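Local coordinates for PKS_KS domain-containing protein (Photorhabdus luminescens subsp. laumondii, PDB 6SMO) that probably acts as a beta-ketoacyl-[acyl-carrier-protein] synthase of the thiolase-like superfamily and holds a polyketone chain in its pocket, at residues 325-330 / 414-419. Residues are numbered along the deposited sequence; the frame is centred on the assembly and turned at random.
Sequences TVNYIS and CSYPIK
The start of strand 326-330 and the loop that leads from strand 414-415 into strand 420-427 run in roughly opposed directions, 139° apart, and come nearest at N327 and I418, whose CA atoms lie 6.3 Å apart. No backbone-to-backbone bond joins the two segments; the side-chain amide of N327 bridges them instead. CG of N327 sits between its own backbone N and carbonyl carbon (chi1 69°), which turns the amide toward the loop. There it uses both ends: ND2 donates to the carbonyl O of P417 at 2.8 Å in a bent bond, while OD1 accepts the backbone N-H of K419 at 3.1 Å in a straighter one. The P417 oxygen lies close to the amide plane, and the two bonds span I418.

The Y416 ring slides past this side chain in the opposite sense, its plane 49° from that of the amide. Its CE2 lies 3.5 Å from ND2 of N327 and also approaches the backbone O of the same residue. On the buried side, CG2 of I418 packs against CB of Y328 at 4.0 Å, next to V391 and helix 372-388. The Y328 hydroxyl, at the far end of its ring from the loop, is hydrogen-bonded to N361. K419 brings CB near the carbonyl O of T325, but its bent chain carries the amine away.

Beyond K419 the chain enters strand 420-427, which pairs in parallel with 326-330 in the C-terminal half of the ketosynthase fold. The asparagine thus ties the loop to the neighbouring strand just ahead of this pairing, and its two bonds, one donated and one accepted, fix the rotation of the amide while engaging two backbone polar groups of the loop.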
loop_
_atom_site.group_PDB
_atom_site.type_symbol
_atom_site.label_atom_id
_atom_site.label_comp_id
_atom_site.label_asym_id
_atom_site.label_seq_id
_atom_site.Cartn_x
_atom_site.Cartn_y
_atom_site.Cartn_z
ATOM N N THR B 325 14.479 -5.151 -27.653
ATOM C CA THR B 325 15.173 -3.849 -27.447
ATOM C C THR B 325 15.625 -3.697 -25.989
ATOM O O THR B 325 16.427 -2.778 -25.725
ATOM C CB THR B 325 14.284 -2.670 -27.860
ATOM O OG1 THR B 325 13.008 -2.838 -27.241
ATOM C CG2 THR B 325 14.119 -2.552 -29.359
ATOM N N VAL B 326 15.138 -4.550 -25.080
ATOM C CA VAL B 326 15.491 -4.521 -23.627
ATOM C C VAL B 326 16.929 -5.030 -23.469
ATOM O O VAL B 326 17.154 -6.233 -23.718
ATOM C CB VAL B 326 14.505 -5.350 -22.778
ATOM C CG1 VAL B 326 14.896 -5.359 -21.307
ATOM C CG2 VAL B 326 13.070 -4.871 -22.941
ATOM N N ASN B 327 17.857 -4.152 -23.068
ATOM C CA ASN B 327 19.302 -4.474 -22.905
ATOM C C ASN B 327 19.807 -4.022 -21.525
ATOM O O ASN B 327 21.036 -3.915 -21.364
ATOM C CB ASN B 327 20.139 -3.874 -24.041
ATOM C CG ASN B 327 20.231 -2.362 -23.997
ATOM O OD1 ASN B 327 19.357 -1.689 -23.455
ATOM N ND2 ASN B 327 21.291 -1.817 -24.572
ATOM N N TYR B 328 18.908 -3.790 -20.562
ATOM C CA TYR B 328 19.257 -3.480 -19.149
ATOM C C TYR B 328 18.024 -3.641 -18.250
ATOM O O TYR B 328 16.917 -3.253 -18.668
ATOM C CB TYR B 328 19.837 -2.070 -19.015
ATOM C CG TYR B 328 20.008 -1.626 -17.584
ATOM C CD1 TYR B 328 20.945 -2.229 -16.759
ATOM C CD2 TYR B 328 19.207 -0.635 -17.039
ATOM C CE1 TYR B 328 21.098 -1.845 -15.436
ATOM C CE2 TYR B 328 19.349 -0.240 -15.719
ATOM C CZ TYR B 328 20.296 -0.846 -14.914
ATOM O OH TYR B 328 20.433 -0.456 -13.614
ATOM N N ILE B 329 18.225 -4.195 -17.049
ATOM C CA ILE B 329 17.161 -4.459 -16.032
ATOM C C ILE B 329 17.663 -3.989 -14.660
ATOM O O ILE B 329 18.707 -4.495 -14.210
ATOM C CB ILE B 329 16.771 -5.953 -16.020
ATOM C CG1 ILE B 329 16.233 -6.420 -17.376
ATOM C CG2 ILE B 329 15.783 -6.251 -14.901
ATOM C CD1 ILE B 329 16.324 -7.912 -17.597
ATOM N N SER B 330 16.946 -3.052 -14.030
ATOM C CA SER B 330 17.143 -2.622 -12.620
ATOM C C SER B 330 16.274 -3.496 -11.709
ATOM O O SER B 330 15.154 -3.069 -11.369
ATOM C CB SER B 330 16.829 -1.157 -12.442
ATOM O OG SER B 330 16.928 -0.780 -11.076
ATOM N N CYS B 414 30.472 -0.223 -15.291
ATOM C CA CYS B 414 31.031 0.115 -16.629
ATOM C C CYS B 414 30.048 0.979 -17.428
ATOM O O CYS B 414 28.844 0.972 -17.102
ATOM C CB CYS B 414 31.349 -1.150 -17.419
ATOM S SG CYS B 414 29.898 -2.189 -17.728
ATOM N N SER B 415 30.560 1.691 -18.436
ATOM C CA SER B 415 29.767 2.435 -19.449
ATOM C C SER B 415 29.015 1.427 -20.324
ATOM O O SER B 415 29.659 0.470 -20.800
ATOM C CB SER B 415 30.646 3.337 -20.280
ATOM O OG SER B 415 31.315 4.286 -19.465
ATOM N N TYR B 416 27.707 1.627 -20.510
ATOM C CA TYR B 416 26.821 0.741 -21.310
ATOM C C TYR B 416 25.742 1.576 -21.996
ATOM O O TYR B 416 25.100 2.402 -21.350
ATOM C CB TYR B 416 26.203 -0.338 -20.417
ATOM C CG TYR B 416 25.610 -1.500 -21.170
ATOM C CD1 TYR B 416 26.384 -2.594 -21.525
ATOM C CD2 TYR B 416 24.274 -1.505 -21.539
ATOM C CE1 TYR B 416 25.847 -3.664 -22.223
ATOM C CE2 TYR B 416 23.722 -2.567 -22.237
ATOM C CZ TYR B 416 24.510 -3.651 -22.580
ATOM O OH TYR B 416 23.971 -4.700 -23.267
ATOM N N PRO B 417 25.507 1.391 -23.316
ATOM C CA PRO B 417 24.479 2.149 -24.027
ATOM C C PRO B 417 23.092 1.526 -23.811
ATOM O O PRO B 417 22.779 0.543 -24.460
ATOM C CB PRO B 417 24.934 2.070 -25.492
ATOM C CG PRO B 417 25.704 0.763 -25.593
ATOM C CD PRO B 417 26.205 0.442 -24.198
ATOM N N ILE B 418 22.307 2.110 -22.898
ATOM C CA ILE B 418 20.946 1.630 -22.515
ATOM C C ILE B 418 19.936 2.202 -23.516
ATOM O O ILE B 418 19.876 3.442 -23.647
ATOM C CB ILE B 418 20.600 2.027 -21.062
ATOM C CG1 ILE B 418 21.671 1.565 -20.069
ATOM C CG2 ILE B 418 19.222 1.509 -20.675
ATOM C CD1 ILE B 418 21.656 2.316 -18.756
ATOM N N LYS B 419 19.183 1.327 -24.193
ATOM C CA LYS B 419 18.060 1.698 -25.098
ATOM C C LYS B 419 16.753 1.630 -24.298
ATOM O O LYS B 419 16.240 2.704 -23.919
ATOM C CB LYS B 419 18.026 0.786 -26.332
ATOM C CG LYS B 419 18.731 1.337 -27.565
ATOM C CD LYS B 419 20.236 1.426 -27.430
ATOM C CE LYS B 419 20.891 2.110 -28.611
ATOM N NZ LYS B 419 22.366 2.149 -28.475
#